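Local structure of glutamate--cysteine ligase GshA (Methylobacillus flagellatus KT, 3K1T) at residues G67-I81 against F110-Q124. The protein probably acts as a glutamate–cysteine ligase, joining glutamate to cysteine through the gamma-carboxylate. Residues are numbered along the deposited sequence; the frame is centred on the assembly and turned at random.
Sequences GGFNNLNPDFLPLCI and FYLRNVHALTHILRQ. With SO4 (sulfate ion), chain D; SO4 (sulfate ion), chain B.
N114 swings its CG anti to the backbone N (chi1 162°), which turns the amide toward the loop G67-G68 and the backbone of F69, while F69, with CG opposite its own carbonyl carbon (chi1 -77°), lowers its ring beside it. OD1 of N114 takes the hydrogen bond from F69 N at 2.9 Å, in the carbonyl plane and on a lone pair, with an N-H...O angle of 156°. N114 OD1 also lies at the edge of the phenyl ring, 3.3 Å from F69 CD2. N114 ND2 donates to N177 OD1, so both ends of the amide are held and its rotation is fixed; asparagine suits a buried place that asks for an acceptor and a donor together. Over one face of the F69 ring sits CD1 of L118, a CH-pi contact 4.0 Å from the centroid. The small A117 lets the 3-10 turn 69-71 come close, its CB 3.6 Å from N70 N. Helix 109-124 is the crossover between the parallel strands 97-102 and 128-133, a beta-alpha-beta unit; L118 also touches L100 of that sheet, while F69 meets Y347 edge-to-face. Farther along, I121 bridges turn and helix 77-91, its branched side chain offering separate methyl and methylene contacts: CD1 reaches F69 CD1 at 3.8 Å, and CG1 meets L77 CD2. I81 CD1 packs 3.5 Å from Q124 CB, beside T388 of the second subunit.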
# COMPACT_ATOMS: atom_id res chain seq x y z
N GLY A 67 0.15 -8.93 18.19
CA GLY A 67 0.50 -10.34 18.22
C GLY A 67 -0.48 -11.30 17.56
O GLY A 67 -0.49 -12.48 17.88
N GLY A 68 -1.31 -10.78 16.65
CA GLY A 68 -2.32 -11.58 15.99
C GLY A 68 -2.22 -11.48 14.46
O GLY A 68 -3.24 -11.56 13.76
N PHE A 69 -1.01 -11.37 13.92
CA PHE A 69 -0.81 -11.33 12.45
C PHE A 69 -1.31 -12.56 11.71
O PHE A 69 -1.65 -12.48 10.53
CB PHE A 69 0.66 -11.03 12.10
CG PHE A 69 1.01 -9.58 12.27
CD1 PHE A 69 0.76 -8.68 11.25
CD2 PHE A 69 1.58 -9.12 13.44
CE1 PHE A 69 1.05 -7.31 11.43
CE2 PHE A 69 1.88 -7.78 13.63
CZ PHE A 69 1.59 -6.86 12.62
N ASN A 70 -1.37 -13.68 12.39
CA ASN A 70 -1.87 -14.90 11.79
C ASN A 70 -3.41 -14.89 11.59
O ASN A 70 -3.93 -15.77 10.93
CB ASN A 70 -1.50 -16.09 12.66
CG ASN A 70 -2.02 -15.99 14.09
OD1 ASN A 70 -1.70 -15.06 14.81
ND2 ASN A 70 -2.81 -17.00 14.52
N ASN A 71 -4.08 -13.91 12.18
CA ASN A 71 -5.55 -13.80 12.10
C ASN A 71 -6.02 -12.91 10.97
O ASN A 71 -7.23 -12.76 10.77
CB ASN A 71 -6.12 -13.22 13.41
CG ASN A 71 -5.79 -14.07 14.64
OD1 ASN A 71 -5.69 -15.28 14.56
ND2 ASN A 71 -5.70 -13.41 15.81
N LEU A 72 -5.08 -12.28 10.28
CA LEU A 72 -5.39 -11.40 9.17
C LEU A 72 -5.86 -12.18 7.97
O LEU A 72 -5.48 -13.34 7.76
CB LEU A 72 -4.19 -10.50 8.79
CG LEU A 72 -3.72 -9.55 9.90
CD1 LEU A 72 -2.51 -8.75 9.45
CD2 LEU A 72 -4.85 -8.57 10.42
N ASN A 73 -6.71 -11.56 7.17
CA ASN A 73 -7.26 -12.22 5.99
C ASN A 73 -6.16 -12.40 4.92
O ASN A 73 -5.56 -11.42 4.45
CB ASN A 73 -8.42 -11.38 5.47
CG ASN A 73 -9.15 -12.03 4.30
OD1 ASN A 73 -8.58 -12.79 3.49
ND2 ASN A 73 -10.44 -11.71 4.20
N PRO A 74 -5.85 -13.66 4.54
CA PRO A 74 -4.74 -13.83 3.58
C PRO A 74 -4.95 -13.19 2.22
O PRO A 74 -3.97 -12.89 1.55
CB PRO A 74 -4.58 -15.37 3.45
CG PRO A 74 -5.85 -15.92 3.96
CD PRO A 74 -6.38 -14.95 5.00
N ASP A 75 -6.19 -12.87 1.86
CA ASP A 75 -6.45 -12.15 0.61
C ASP A 75 -5.85 -10.72 0.63
O ASP A 75 -5.63 -10.11 -0.44
CB ASP A 75 -7.96 -12.05 0.37
CG ASP A 75 -8.60 -13.40 -0.00
OD1 ASP A 75 -7.90 -14.35 -0.40
OD2 ASP A 75 -9.85 -13.47 0.10
N PHE A 76 -5.58 -10.20 1.82
CA PHE A 76 -5.01 -8.89 1.95
C PHE A 76 -3.51 -8.87 2.20
O PHE A 76 -2.97 -7.82 2.52
CB PHE A 76 -5.79 -8.10 2.99
CG PHE A 76 -7.13 -7.67 2.46
CD1 PHE A 76 -7.19 -6.72 1.44
CD2 PHE A 76 -8.31 -8.27 2.90
CE1 PHE A 76 -8.42 -6.34 0.87
CE2 PHE A 76 -9.55 -7.87 2.38
CZ PHE A 76 -9.61 -6.91 1.37
N LEU A 77 -2.83 -9.99 2.00
CA LEU A 77 -1.38 -10.01 2.18
C LEU A 77 -0.64 -8.95 1.33
O LEU A 77 0.23 -8.23 1.84
CB LEU A 77 -0.80 -11.40 1.90
CG LEU A 77 -0.35 -12.15 3.13
CD1 LEU A 77 -0.25 -13.71 2.82
CD2 LEU A 77 1.01 -11.52 3.63
N PRO A 78 -1.02 -8.80 0.05
CA PRO A 78 -0.34 -7.77 -0.75
C PRO A 78 -0.46 -6.34 -0.18
O PRO A 78 0.50 -5.55 -0.22
CB PRO A 78 -1.00 -7.91 -2.14
CG PRO A 78 -1.46 -9.34 -2.16
CD PRO A 78 -1.90 -9.65 -0.78
N LEU A 79 -1.61 -6.04 0.41
CA LEU A 79 -1.81 -4.74 1.05
C LEU A 79 -0.90 -4.60 2.28
O LEU A 79 -0.29 -3.55 2.51
CB LEU A 79 -3.27 -4.59 1.45
CG LEU A 79 -3.71 -3.26 2.07
CD1 LEU A 79 -3.78 -2.28 0.93
CD2 LEU A 79 -5.11 -3.39 2.71
N CYS A 80 -0.79 -5.66 3.06
CA CYS A 80 0.13 -5.67 4.22
C CYS A 80 1.56 -5.53 3.83
O CYS A 80 2.34 -4.79 4.48
CB CYS A 80 0.04 -6.98 5.01
SG CYS A 80 -1.41 -7.17 5.91
N ILE A 81 1.97 -6.24 2.80
CA ILE A 81 3.34 -6.19 2.31
C ILE A 81 3.70 -4.77 1.85
O ILE A 81 4.79 -4.24 2.19
CB ILE A 81 3.60 -7.24 1.18
CG1 ILE A 81 3.43 -8.65 1.76
CG2 ILE A 81 4.99 -6.99 0.47
CD1 ILE A 81 3.27 -9.78 0.70
N PHE A 110 -0.67 -20.28 19.01
CA PHE A 110 -1.18 -19.14 18.29
C PHE A 110 -0.17 -18.00 18.23
O PHE A 110 -0.06 -17.35 17.18
CB PHE A 110 -2.50 -18.64 18.87
CG PHE A 110 -3.59 -19.68 18.84
CD1 PHE A 110 -3.83 -20.42 17.71
CD2 PHE A 110 -4.34 -19.91 19.97
CE1 PHE A 110 -4.82 -21.38 17.68
CE2 PHE A 110 -5.35 -20.89 19.95
CZ PHE A 110 -5.59 -21.62 18.81
N TYR A 111 0.54 -17.75 19.33
CA TYR A 111 1.60 -16.74 19.35
C TYR A 111 2.73 -17.14 18.35
O TYR A 111 3.20 -16.30 17.59
CB TYR A 111 2.17 -16.45 20.76
CG TYR A 111 3.20 -15.36 20.61
CD1 TYR A 111 2.82 -14.07 20.24
CD2 TYR A 111 4.56 -15.64 20.70
CE1 TYR A 111 3.74 -13.08 20.01
CE2 TYR A 111 5.52 -14.62 20.51
CZ TYR A 111 5.10 -13.35 20.14
OH TYR A 111 5.98 -12.33 19.85
N LEU A 112 3.12 -18.40 18.32
CA LEU A 112 4.12 -18.87 17.34
C LEU A 112 3.61 -18.72 15.90
O LEU A 112 4.37 -18.36 15.01
CB LEU A 112 4.54 -20.29 17.62
CG LEU A 112 5.18 -20.52 19.00
CD1 LEU A 112 5.46 -22.05 19.20
CD2 LEU A 112 6.44 -19.66 19.20
N ARG A 113 2.34 -18.98 15.66
CA ARG A 113 1.76 -18.70 14.34
C ARG A 113 1.80 -17.23 13.97
O ARG A 113 2.05 -16.90 12.79
CB ARG A 113 0.32 -19.23 14.25
CG ARG A 113 0.26 -20.74 14.35
CD ARG A 113 -1.15 -21.25 14.43
NE ARG A 113 -1.10 -22.70 14.54
CZ ARG A 113 -2.15 -23.50 14.75
NH1 ARG A 113 -3.37 -22.98 14.86
NH2 ARG A 113 -1.95 -24.82 14.82
N ASN A 114 1.56 -16.36 14.95
CA ASN A 114 1.75 -14.92 14.73
C ASN A 114 3.18 -14.60 14.31
O ASN A 114 3.41 -13.84 13.37
CB ASN A 114 1.41 -14.15 16.00
CG ASN A 114 1.97 -12.77 16.01
OD1 ASN A 114 1.47 -11.87 15.29
ND2 ASN A 114 3.04 -12.57 16.84
N VAL A 115 4.15 -15.16 15.02
CA VAL A 115 5.55 -14.94 14.65
C VAL A 115 5.86 -15.35 13.24
O VAL A 115 6.49 -14.57 12.51
CB VAL A 115 6.53 -15.57 15.65
CG1 VAL A 115 8.02 -15.33 15.16
CG2 VAL A 115 6.28 -14.93 17.05
N HIS A 116 5.40 -16.52 12.83
CA HIS A 116 5.57 -16.98 11.46
C HIS A 116 4.94 -16.03 10.42
O HIS A 116 5.57 -15.68 9.43
CB HIS A 116 5.03 -18.38 11.27
CG HIS A 116 5.04 -18.83 9.85
ND1 HIS A 116 6.13 -19.46 9.28
CD2 HIS A 116 4.10 -18.75 8.87
CE1 HIS A 116 5.86 -19.73 8.01
NE2 HIS A 116 4.64 -19.29 7.74
N ALA A 117 3.69 -15.62 10.69
CA ALA A 117 2.95 -14.70 9.78
C ALA A 117 3.61 -13.34 9.66
O ALA A 117 3.74 -12.80 8.56
CB ALA A 117 1.49 -14.54 10.30
N LEU A 118 4.04 -12.79 10.81
CA LEU A 118 4.77 -11.53 10.83
C LEU A 118 6.11 -11.60 10.08
O LEU A 118 6.45 -10.72 9.26
CB LEU A 118 4.97 -11.04 12.27
CG LEU A 118 5.77 -9.76 12.44
CD1 LEU A 118 5.24 -8.51 11.69
CD2 LEU A 118 5.90 -9.46 13.97
N THR A 119 6.87 -12.66 10.32
CA THR A 119 8.15 -12.88 9.66
C THR A 119 7.97 -12.96 8.14
O THR A 119 8.76 -12.40 7.36
CB THR A 119 8.83 -14.16 10.19
OG1 THR A 119 9.03 -14.05 11.61
CG2 THR A 119 10.14 -14.37 9.49
N HIS A 120 6.89 -13.63 7.72
CA HIS A 120 6.58 -13.79 6.31
C HIS A 120 6.32 -12.43 5.64
O HIS A 120 6.87 -12.12 4.56
CB HIS A 120 5.35 -14.66 6.11
CG HIS A 120 4.96 -14.83 4.67
ND1 HIS A 120 5.76 -15.47 3.75
CD2 HIS A 120 3.85 -14.44 3.99
CE1 HIS A 120 5.18 -15.44 2.56
NE2 HIS A 120 4.01 -14.83 2.68
N ILE A 121 5.52 -11.60 6.30
CA ILE A 121 5.28 -10.22 5.77
C ILE A 121 6.57 -9.45 5.61
O ILE A 121 6.81 -8.80 4.59
CB ILE A 121 4.28 -9.44 6.66
CG1 ILE A 121 2.88 -10.05 6.60
CG2 ILE A 121 4.24 -7.91 6.29
CD1 ILE A 121 2.03 -9.69 7.86
N LEU A 122 7.43 -9.49 6.63
CA LEU A 122 8.66 -8.72 6.64
C LEU A 122 9.65 -9.22 5.57
O LEU A 122 10.34 -8.41 4.96
CB LEU A 122 9.31 -8.76 8.03
CG LEU A 122 8.49 -8.14 9.18
CD1 LEU A 122 9.07 -8.54 10.54
CD2 LEU A 122 8.40 -6.64 9.06
N ARG A 123 9.70 -10.53 5.33
CA ARG A 123 10.52 -11.11 4.27
C ARG A 123 10.00 -10.70 2.89
O ARG A 123 10.80 -10.40 1.97
CB ARG A 123 10.59 -12.64 4.37
CG ARG A 123 11.48 -13.08 5.57
CD ARG A 123 11.58 -14.59 5.70
NE ARG A 123 12.47 -14.90 6.83
CZ ARG A 123 12.39 -15.96 7.62
NH1 ARG A 123 11.46 -16.88 7.43
NH2 ARG A 123 13.28 -16.11 8.61
N GLN A 124 8.69 -10.77 2.72
CA GLN A 124 8.06 -10.30 1.46
C GLN A 124 8.28 -8.80 1.21
O GLN A 124 8.33 -8.37 0.06
CB GLN A 124 6.57 -10.63 1.41
CG GLN A 124 6.22 -12.15 1.47
CD GLN A 124 6.34 -12.86 0.17
OE1 GLN A 124 7.43 -13.14 -0.31
NE2 GLN A 124 5.21 -13.13 -0.44
S SO4 D . 8.67 -17.12 4.96
O1 SO4 D . 7.56 -18.04 5.05
O2 SO4 D . 8.50 -16.07 3.93
O3 SO4 D . 8.62 -16.51 6.29
O4 SO4 D . 10.02 -17.66 4.86
S SO4 B . -3.27 -7.84 19.49
O1 SO4 B . -4.37 -8.76 19.36
O2 SO4 B . -3.24 -7.30 18.17
O3 SO4 B . -3.55 -6.79 20.45
O4 SO4 B . -2.02 -8.55 19.84